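PDB 3WMR: proline iminopeptidase from Streptomyces halstedii, which hydrolyses amide bonds as an amidohydrolase whose hydrophobic tunnel takes up polyketide substrates, and is classed with the peptidases that release N-terminal proline. Local coordinates for residues 27-32 with 100-105; 50-55 with 105-110; 79-84 with 129-134. One frame throughout, in Å; residues are numbered along the deposited sequence.

In the fold
From the N terminus, the chain first makes the hairpin of strands 23-29 and 32-39, at one edge of the mixed sheet. Contact 1 closes its loop when helix 100-113 packs against the turn of this hairpin. Contact 2 opens at strand 49-52, inside that loop, and closes on the same helix one turn further, the two contacts sharing Asp105. Contact 3 opens at strand 76-80 and the turn after it and closes on helix 127-137, beyond both. No pair nests; all three cross. Helix 100-113 thus meets the edge hairpin and strand 49-52, while 79-84 reaches the next helix, and the centres of contacts 2 and 3 lie about 4 Å apart.

Contact 1: residues 27-32 with 100-105; sequences VPFGQY and VQLFED
Phe29 points its ring at helix 100-113 and meets it with the far end of the ring, CE1, CZ and CE2, at the place where Leu102 and Asp105 lie one turn apart. CZ stands 3.7 Å from the carbonyl O of Leu102, and CE1 lies 3.7 Å from that of Asp105; both oxygens approach the ring obliquely. Beside them the CB of Asp105 packs at 3.9 Å from Phe29 CZ, while its carboxylate leads away. The Leu102 and Phe29 side chains run aslant to each other, with Leu102 CD1 4.2 Å from Phe29 CE2. Having CG anti to the backbone N (chi1 173°) sends the phenyl off the strand toward the helix. This strand is half of the N-terminal beta hairpin at the edge of the alpha/beta hydrolase sheet: Phe29 to Tyr32 form a type II' turn, with Phe29 N bonded to Tyr32 O at 2.7 Å and Tyr32 N to Phe29 O at 2.8 Å. Replacing Phe29 by an alanine would probably leave the Leu102 methyl and the Asp105 CB without their aromatic neighbour and open a gap between hairpin and helix. Glu106 and Asn109 of the same helix also touch the ring, and Thr34 meets it from the partner strand.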
loop_
_atom_site.group_PDB
_atom_site.type_symbol
_atom_site.label_atom_id
_atom_site.label_comp_id
_atom_site.label_asym_id
_atom_site.label_seq_id
_atom_site.Cartn_x
_atom_site.Cartn_y
_atom_site.Cartn_z
ATOM N N VAL A 27 -10.361 9.495 14.944
ATOM C CA VAL A 27 -9.930 10.836 15.293
ATOM C C VAL A 27 -10.596 11.793 14.306
ATOM O O VAL A 27 -10.866 11.410 13.165
ATOM C CB VAL A 27 -8.385 10.965 15.280
ATOM C CG1 VAL A 27 -7.763 9.932 16.216
ATOM C CG2 VAL A 27 -7.814 10.812 13.874
ATOM N N PRO A 28 -10.899 13.029 14.742
ATOM C CA PRO A 28 -11.491 13.966 13.788
ATOM C C PRO A 28 -10.450 14.402 12.763
ATOM O O PRO A 28 -9.302 14.661 13.115
ATOM C CB PRO A 28 -11.919 15.146 14.666
ATOM C CG PRO A 28 -10.963 15.111 15.811
ATOM C CD PRO A 28 -10.666 13.655 16.058
ATOM N N PHE A 29 -10.853 14.421 11.501
ATOM C CA PHE A 29 -10.049 14.956 10.423
ATOM C C PHE A 29 -10.932 16.010 9.785
ATOM O O PHE A 29 -11.776 15.703 8.934
ATOM C CB PHE A 29 -9.663 13.854 9.427
ATOM C CG PHE A 29 -8.966 14.364 8.188
ATOM C CD1 PHE A 29 -8.010 15.378 8.265
ATOM C CD2 PHE A 29 -9.239 13.802 6.946
ATOM C CE1 PHE A 29 -7.369 15.835 7.133
ATOM C CE2 PHE A 29 -8.598 14.256 5.808
ATOM C CZ PHE A 29 -7.665 15.274 5.903
ATOM N N GLY A 30 -10.748 17.247 10.232
ATOM C CA GLY A 30 -11.656 18.331 9.907
ATOM C C GLY A 30 -13.093 17.880 10.101
ATOM O O GLY A 30 -13.480 17.429 11.181
ATOM N N GLN A 31 -13.859 17.964 9.022
ATOM C CA GLN A 31 -15.275 17.624 9.008
ATOM C C GLN A 31 -15.555 16.111 9.117
ATOM O O GLN A 31 -16.682 15.716 9.410
ATOM C CB GLN A 31 -15.868 18.179 7.709
ATOM C CG GLN A 31 -17.355 17.970 7.493
ATOM C CD GLN A 31 -17.785 18.403 6.107
ATOM O OE1 GLN A 31 -17.078 19.161 5.439
ATOM N NE2 GLN A 31 -18.940 17.916 5.659
ATOM N N TYR A 32 -14.544 15.271 8.884
ATOM C CA TYR A 32 -14.748 13.814 8.784
ATOM C C TYR A 32 -13.995 13.067 9.877
ATOM O O TYR A 32 -13.344 13.691 10.710
ATOM C CB TYR A 32 -14.315 13.313 7.398
ATOM C CG TYR A 32 -14.780 14.198 6.258
ATOM C CD1 TYR A 32 -16.115 14.206 5.855
ATOM C CD2 TYR A 32 -13.885 15.029 5.586
ATOM C CE1 TYR A 32 -16.546 15.016 4.821
ATOM C CE2 TYR A 32 -14.307 15.837 4.541
ATOM C CZ TYR A 32 -15.635 15.828 4.164
ATOM O OH TYR A 32 -16.055 16.640 3.126
ATOM N N VAL A 100 -4.103 13.264 -3.789
ATOM C CA VAL A 100 -2.965 12.912 -2.970
ATOM C C VAL A 100 -2.858 13.868 -1.767
ATOM O O VAL A 100 -2.552 13.440 -0.661
ATOM C CB VAL A 100 -1.656 12.936 -3.796
ATOM C CG1 VAL A 100 -0.460 12.564 -2.926
ATOM C CG2 VAL A 100 -1.772 12.018 -5.007
ATOM N N GLN A 101 -3.104 15.164 -1.982
ATOM C CA GLN A 101 -3.020 16.148 -0.895
ATOM C C GLN A 101 -3.963 15.801 0.249
ATOM O O GLN A 101 -3.610 15.923 1.416
ATOM C CB GLN A 101 -3.338 17.564 -1.398
ATOM C CG GLN A 101 -3.169 18.625 -0.310
ATOM C CD GLN A 101 -1.742 18.707 0.223
ATOM O OE1 GLN A 101 -1.503 18.651 1.443
ATOM N NE2 GLN A 101 -0.777 18.859 -0.693
ATOM N N LEU A 102 -5.167 15.363 -0.095
ATOM C CA LEU A 102 -6.139 14.931 0.896
ATOM C C LEU A 102 -5.544 13.888 1.844
ATOM O O LEU A 102 -5.646 14.014 3.072
ATOM C CB LEU A 102 -7.355 14.333 0.200
ATOM C CG LEU A 102 -8.497 13.861 1.101
ATOM C CD1 LEU A 102 -9.161 15.066 1.748
ATOM C CD2 LEU A 102 -9.495 13.040 0.298
ATOM N N PHE A 103 -4.933 12.857 1.266
ATOM C CA PHE A 103 -4.430 11.741 2.054
ATOM C C PHE A 103 -3.159 12.084 2.798
ATOM O O PHE A 103 -2.918 11.518 3.864
ATOM C CB PHE A 103 -4.252 10.492 1.180
ATOM C CG PHE A 103 -5.550 9.940 0.700
ATOM C CD1 PHE A 103 -6.398 9.303 1.582
ATOM C CD2 PHE A 103 -5.966 10.126 -0.608
ATOM C CE1 PHE A 103 -7.623 8.823 1.168
ATOM C CE2 PHE A 103 -7.189 9.635 -1.030
ATOM C CZ PHE A 103 -8.022 8.989 -0.137
ATOM N N GLU A 104 -2.342 12.986 2.250
ATOM C CA GLU A 104 -1.191 13.534 2.992
ATOM C C GLU A 104 -1.651 14.274 4.240
ATOM O O GLU A 104 -1.054 14.151 5.303
ATOM C CB GLU A 104 -0.420 14.557 2.164
ATOM C CG GLU A 104 0.363 14.013 0.994
ATOM C CD GLU A 104 1.091 15.142 0.288
ATOM O OE1 GLU A 104 1.988 15.736 0.912
ATOM O OE2 GLU A 104 0.762 15.442 -0.875
ATOM N N ASP A 105 -2.696 15.086 4.068
ATOM C CA ASP A 105 -3.249 15.892 5.146
ATOM C C ASP A 105 -3.847 14.996 6.213
ATOM O O ASP A 105 -3.717 15.290 7.392
ATOM C CB ASP A 105 -4.333 16.846 4.622
ATOM C CG ASP A 105 -3.770 18.012 3.828
ATOM O OD1 ASP A 105 -2.577 18.336 3.985
ATOM O OD2 ASP A 105 -4.536 18.621 3.042
#

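Contact 2: residues 50-55 with 105-110; sequences VLLHGG and DELDNL
Leu107 reaches from helix 100-113 to the sheet and lays both its methyls on Leu52, the two side chains crossing at about a right angle. CD1 of Leu107 is 3.8 Å from Leu52 CD2, and the Leu107 CD2 methyl sits 4.0 Å from that same Leu52 carbon. A more distant touch, 4.2 Å between Leu107 CD1 and Val50 CG1, brings in the residue two places earlier on the strand. On Leu107, CG stands anti to the backbone N (chi1 170°), which carries the fork out from the helix. Around this apolar centre, Tyr79 of the neighbouring strand and His135 of helix 127-137 also touch Leu107. Strand 49-52 is held by backbone bonds from Leu52 to Phe123 and Gln125, and the helix by Glu106, whose carboxylate accepts from Leu82 N and bonds Thr34 OG1. Past Leu52, which lies about 9 Å, side chain to side chain, from the predicted nucleophile Ser126, the chain leaves the sheet, and His53 ND1 donates to Gly54 O at 2.8 Å, within 5° of its ring plane. The strand thereby delivers the His-Gly-Gly-Pro-Gly loop of the S33 peptidases, a segment that in this family probably lines the oxyanion hole.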
loop_
_atom_site.group_PDB
_atom_site.type_symbol
_atom_site.label_atom_id
_atom_site.label_comp_id
_atom_site.label_asym_id
_atom_site.label_seq_id
_atom_site.Cartn_x
_atom_site.Cartn_y
_atom_site.Cartn_z
ATOM N N VAL A 50 3.901 3.106 11.615
ATOM C CA VAL A 50 2.622 3.525 11.064
ATOM C C VAL A 50 2.509 2.931 9.662
ATOM O O VAL A 50 3.406 3.123 8.827
ATOM C CB VAL A 50 2.519 5.070 11.009
ATOM C CG1 VAL A 50 1.167 5.506 10.492
ATOM C CG2 VAL A 50 2.794 5.682 12.378
ATOM N N LEU A 51 1.422 2.191 9.424
ATOM C CA LEU A 51 1.227 1.425 8.200
ATOM C C LEU A 51 0.255 2.135 7.269
ATOM O O LEU A 51 -0.898 2.410 7.647
ATOM C CB LEU A 51 0.684 0.025 8.528
ATOM C CG LEU A 51 1.382 -0.742 9.644
ATOM C CD1 LEU A 51 0.693 -2.094 9.820
ATOM C CD2 LEU A 51 2.859 -0.933 9.377
ATOM N N LEU A 52 0.734 2.459 6.065
ATOM C CA LEU A 52 -0.105 3.049 5.032
ATOM C C LEU A 52 -0.545 1.959 4.058
ATOM O O LEU A 52 0.281 1.410 3.313
ATOM C CB LEU A 52 0.658 4.142 4.270
ATOM C CG LEU A 52 1.534 5.057 5.152
ATOM C CD1 LEU A 52 2.292 6.039 4.278
ATOM C CD2 LEU A 52 0.703 5.775 6.196
ATOM N N HIS A 53 -1.842 1.663 4.040
ATOM C CA HIS A 53 -2.378 0.676 3.088
ATOM C C HIS A 53 -2.416 1.198 1.646
ATOM O O HIS A 53 -2.288 2.418 1.382
ATOM C CB HIS A 53 -3.766 0.171 3.525
ATOM C CG HIS A 53 -4.860 1.195 3.439
ATOM N ND1 HIS A 53 -5.272 1.759 2.248
ATOM C CD2 HIS A 53 -5.662 1.714 4.400
ATOM C CE1 HIS A 53 -6.275 2.586 2.482
ATOM N NE2 HIS A 53 -6.519 2.586 3.781
ATOM N N GLY A 54 -2.607 0.258 0.726
ATOM C CA GLY A 54 -2.622 0.523 -0.712
ATOM C C GLY A 54 -3.960 0.965 -1.272
ATOM O O GLY A 54 -4.810 1.487 -0.541
ATOM N N GLY A 55 -4.148 0.708 -2.566
ATOM C CA GLY A 55 -5.288 1.225 -3.331
ATOM C C GLY A 55 -4.859 2.348 -4.283
ATOM O O GLY A 55 -4.283 2.076 -5.338
ATOM N N ASP A 105 -2.696 15.086 4.068
ATOM C CA ASP A 105 -3.249 15.892 5.146
ATOM C C ASP A 105 -3.847 14.996 6.213
ATOM O O ASP A 105 -3.717 15.290 7.392
ATOM C CB ASP A 105 -4.333 16.846 4.622
ATOM C CG ASP A 105 -3.770 18.012 3.828
ATOM O OD1 ASP A 105 -2.577 18.336 3.985
ATOM O OD2 ASP A 105 -4.536 18.621 3.042
ATOM N N GLU A 106 -4.498 13.910 5.795
ATOM C CA GLU A 106 -5.044 12.921 6.721
ATOM C C GLU A 106 -3.952 12.212 7.534
ATOM O O GLU A 106 -4.097 12.020 8.738
ATOM C CB GLU A 106 -5.880 11.867 5.971
ATOM C CG GLU A 106 -6.475 10.817 6.893
ATOM C CD GLU A 106 -7.272 9.740 6.187
ATOM O OE1 GLU A 106 -6.815 9.187 5.152
ATOM O OE2 GLU A 106 -8.362 9.415 6.701
ATOM N N LEU A 107 -2.877 11.794 6.878
ATOM C CA LEU A 107 -1.785 11.142 7.592
ATOM C C LEU A 107 -1.170 12.104 8.619
ATOM O O LEU A 107 -0.978 11.727 9.773
ATOM C CB LEU A 107 -0.730 10.597 6.616
ATOM C CG LEU A 107 0.585 10.101 7.213
ATOM C CD1 LEU A 107 0.364 8.970 8.207
ATOM C CD2 LEU A 107 1.539 9.660 6.118
ATOM N N ASP A 108 -0.866 13.335 8.201
ATOM C CA ASP A 108 -0.345 14.358 9.126
ATOM C C ASP A 108 -1.305 14.554 10.301
ATOM O O ASP A 108 -0.885 14.547 11.455
ATOM C CB ASP A 108 -0.129 15.701 8.418
ATOM C CG ASP A 108 1.143 15.734 7.607
ATOM O OD1 ASP A 108 2.118 15.029 7.960
ATOM O OD2 ASP A 108 1.178 16.472 6.616
ATOM N N ASN A 109 -2.593 14.715 10.000
ATOM C CA ASN A 109 -3.602 14.877 11.046
ATOM C C ASN A 109 -3.576 13.696 12.007
ATOM O O ASN A 109 -3.624 13.889 13.223
ATOM C CB ASN A 109 -5.011 15.064 10.462
ATOM C CG ASN A 109 -6.094 15.085 11.534
ATOM O OD1 ASN A 109 -6.834 14.109 11.725
ATOM N ND2 ASN A 109 -6.179 16.186 12.250
ATOM N N LEU A 110 -3.469 12.480 11.473
ATOM C CA LEU A 110 -3.490 11.275 12.312
ATOM C C LEU A 110 -2.283 11.176 13.255
ATOM O O LEU A 110 -2.425 10.844 14.433
ATOM C CB LEU A 110 -3.565 10.009 11.451
ATOM C CG LEU A 110 -3.552 8.695 12.229
ATOM C CD1 LEU A 110 -4.821 8.546 13.054
ATOM C CD2 LEU A 110 -3.384 7.519 11.277
#

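Contact 3: residues 79-84 with 129-134; sequences YDQLGN and GMLGSV
Tyr79, on strand 76-80, leads its phenol end toward Leu131 of helix 127-137, with OH 4.5 Å from the CD2 methyl. Leu110 of helix 100-113 and Thr34 and Tyr36 of strand 32-39 also touch the tyrosine side chain. Beyond Asp80, Gln81 is directed toward the helix, and its amide oxygen OE1 comes to 4.4 Å from the same Leu131 methyl. Leu131, with CG anti to the backbone N (chi1 179°), thus puts one methyl before both polar ends; Phe103 and Glu104 of helix 100-113 pack on it as well. Gly83, with phi at 112°, carries the type II turn that runs from Gln81 to Asn84. Within the helix, Ser133 OG donates to Gly129 O at 2.9 Å, a carbonyl that also accepts from Ser133 N. This helix starts in what is probably the nucleophile elbow, Gly124-Ser126-Gly128 around the predicted nucleophile Ser126. The touch is light: a methyl faces a phenol oxygen and an amide oxygen at van der Waals range or a little beyond, and the Gln81 amide is held from outside it, by Trp127 NE1 at OE1 and by His53 O at NE2, which probably limits its freedom to turn.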
loop_
_atom_site.group_PDB
_atom_site.type_symbol
_atom_site.label_atom_id
_atom_site.label_comp_id
_atom_site.label_asym_id
_atom_site.label_seq_id
_atom_site.Cartn_x
_atom_site.Cartn_y
_atom_site.Cartn_z
ATOM N N TYR A 79 -4.410 1.917 10.103
ATOM C CA TYR A 79 -5.551 2.812 9.906
ATOM C C TYR A 79 -6.187 2.722 8.515
ATOM O O TYR A 79 -5.553 2.311 7.552
ATOM C CB TYR A 79 -5.188 4.257 10.265
ATOM C CG TYR A 79 -4.514 5.093 9.188
ATOM C CD1 TYR A 79 -3.130 5.060 9.008
ATOM C CD2 TYR A 79 -5.254 5.980 8.393
ATOM C CE1 TYR A 79 -2.508 5.857 8.052
ATOM C CE2 TYR A 79 -4.636 6.777 7.431
ATOM C CZ TYR A 79 -3.261 6.711 7.263
ATOM O OH TYR A 79 -2.626 7.497 6.310
ATOM N N ASP A 80 -7.460 3.101 8.443
ATOM C CA ASP A 80 -8.197 3.155 7.187
ATOM C C ASP A 80 -8.207 4.579 6.717
ATOM O O ASP A 80 -8.662 5.468 7.422
ATOM C CB ASP A 80 -9.645 2.719 7.364
ATOM C CG ASP A 80 -9.787 1.244 7.619
ATOM O OD1 ASP A 80 -8.867 0.462 7.293
ATOM O OD2 ASP A 80 -10.842 0.879 8.149
ATOM N N GLN A 81 -7.694 4.793 5.520
ATOM C CA GLN A 81 -7.723 6.097 4.882
ATOM C C GLN A 81 -9.155 6.560 4.578
ATOM O O GLN A 81 -10.081 5.758 4.475
ATOM C CB GLN A 81 -6.844 6.066 3.628
ATOM C CG GLN A 81 -5.375 5.890 3.992
ATOM C CD GLN A 81 -4.516 5.358 2.863
ATOM O OE1 GLN A 81 -4.646 5.776 1.712
ATOM N NE2 GLN A 81 -3.587 4.466 3.206
ATOM N N LEU A 82 -9.329 7.869 4.455
ATOM C CA LEU A 82 -10.662 8.444 4.261
ATOM C C LEU A 82 -11.297 7.887 3.006
ATOM O O LEU A 82 -10.653 7.815 1.968
ATOM C CB LEU A 82 -10.586 9.963 4.144
ATOM C CG LEU A 82 -11.923 10.709 4.046
ATOM C CD1 LEU A 82 -12.667 10.646 5.375
ATOM C CD2 LEU A 82 -11.708 12.156 3.623
ATOM N N GLY A 83 -12.570 7.516 3.112
ATOM C CA GLY A 83 -13.346 7.039 1.974
ATOM C C GLY A 83 -13.713 5.571 2.071
ATOM O O GLY A 83 -14.636 5.119 1.383
ATOM N N ASN A 84 -13.007 4.812 2.903
ATOM C CA ASN A 84 -13.327 3.387 3.059
ATOM C C ASN A 84 -13.052 2.840 4.456
ATOM O O ASN A 84 -12.468 3.519 5.296
ATOM C CB ASN A 84 -12.583 2.542 2.008
ATOM C CG ASN A 84 -13.416 1.373 1.499
ATOM O OD1 ASN A 84 -14.589 1.240 1.842
ATOM N ND2 ASN A 84 -12.816 0.530 0.677
ATOM N N GLY A 129 3.058 3.212 -0.146
ATOM C CA GLY A 129 4.483 3.454 -0.277
ATOM C C GLY A 129 4.744 4.719 -1.085
ATOM O O GLY A 129 5.754 5.394 -0.875
ATOM N N MET A 130 3.848 5.023 -2.019
ATOM C CA MET A 130 3.957 6.250 -2.827
ATOM C C MET A 130 3.597 7.474 -1.988
ATOM O O MET A 130 4.291 8.516 -2.039
ATOM C CB MET A 130 3.079 6.172 -4.091
ATOM C CG MET A 130 3.416 4.997 -5.001
ATOM S SD MET A 130 2.423 4.896 -6.500
ATOM C CE MET A 130 3.315 6.013 -7.594
ATOM N N LEU A 131 2.484 7.369 -1.267
ATOM C CA LEU A 131 2.077 8.356 -0.258
ATOM C C LEU A 131 3.184 8.561 0.780
ATOM O O LEU A 131 3.584 9.695 1.068
ATOM C CB LEU A 131 0.752 7.926 0.415
ATOM C CG LEU A 131 0.191 8.843 1.520
ATOM C CD1 LEU A 131 -0.150 10.212 0.956
ATOM C CD2 LEU A 131 -1.027 8.235 2.196
ATOM N N GLY A 132 3.695 7.457 1.339
ATOM C CA GLY A 132 4.815 7.534 2.285
ATOM C C GLY A 132 6.012 8.301 1.751
ATOM O O GLY A 132 6.641 9.062 2.491
ATOM N N SER A 133 6.332 8.111 0.468
ATOM C CA SER A 133 7.480 8.788 -0.147
ATOM C C SER A 133 7.243 10.291 -0.248
ATOM O O SER A 133 8.151 11.095 0.002
ATOM C CB SER A 133 7.744 8.244 -1.549
ATOM O OG SER A 133 8.109 6.888 -1.499
ATOM N N VAL A 134 6.023 10.665 -0.624
ATOM C CA VAL A 134 5.651 12.088 -0.720
ATOM C C VAL A 134 5.776 12.746 0.658
ATOM O O VAL A 134 6.370 13.820 0.819
ATOM C CB VAL A 134 4.214 12.257 -1.276
ATOM C CG1 VAL A 134 3.778 13.712 -1.248
ATOM C CG2 VAL A 134 4.127 11.713 -2.694
#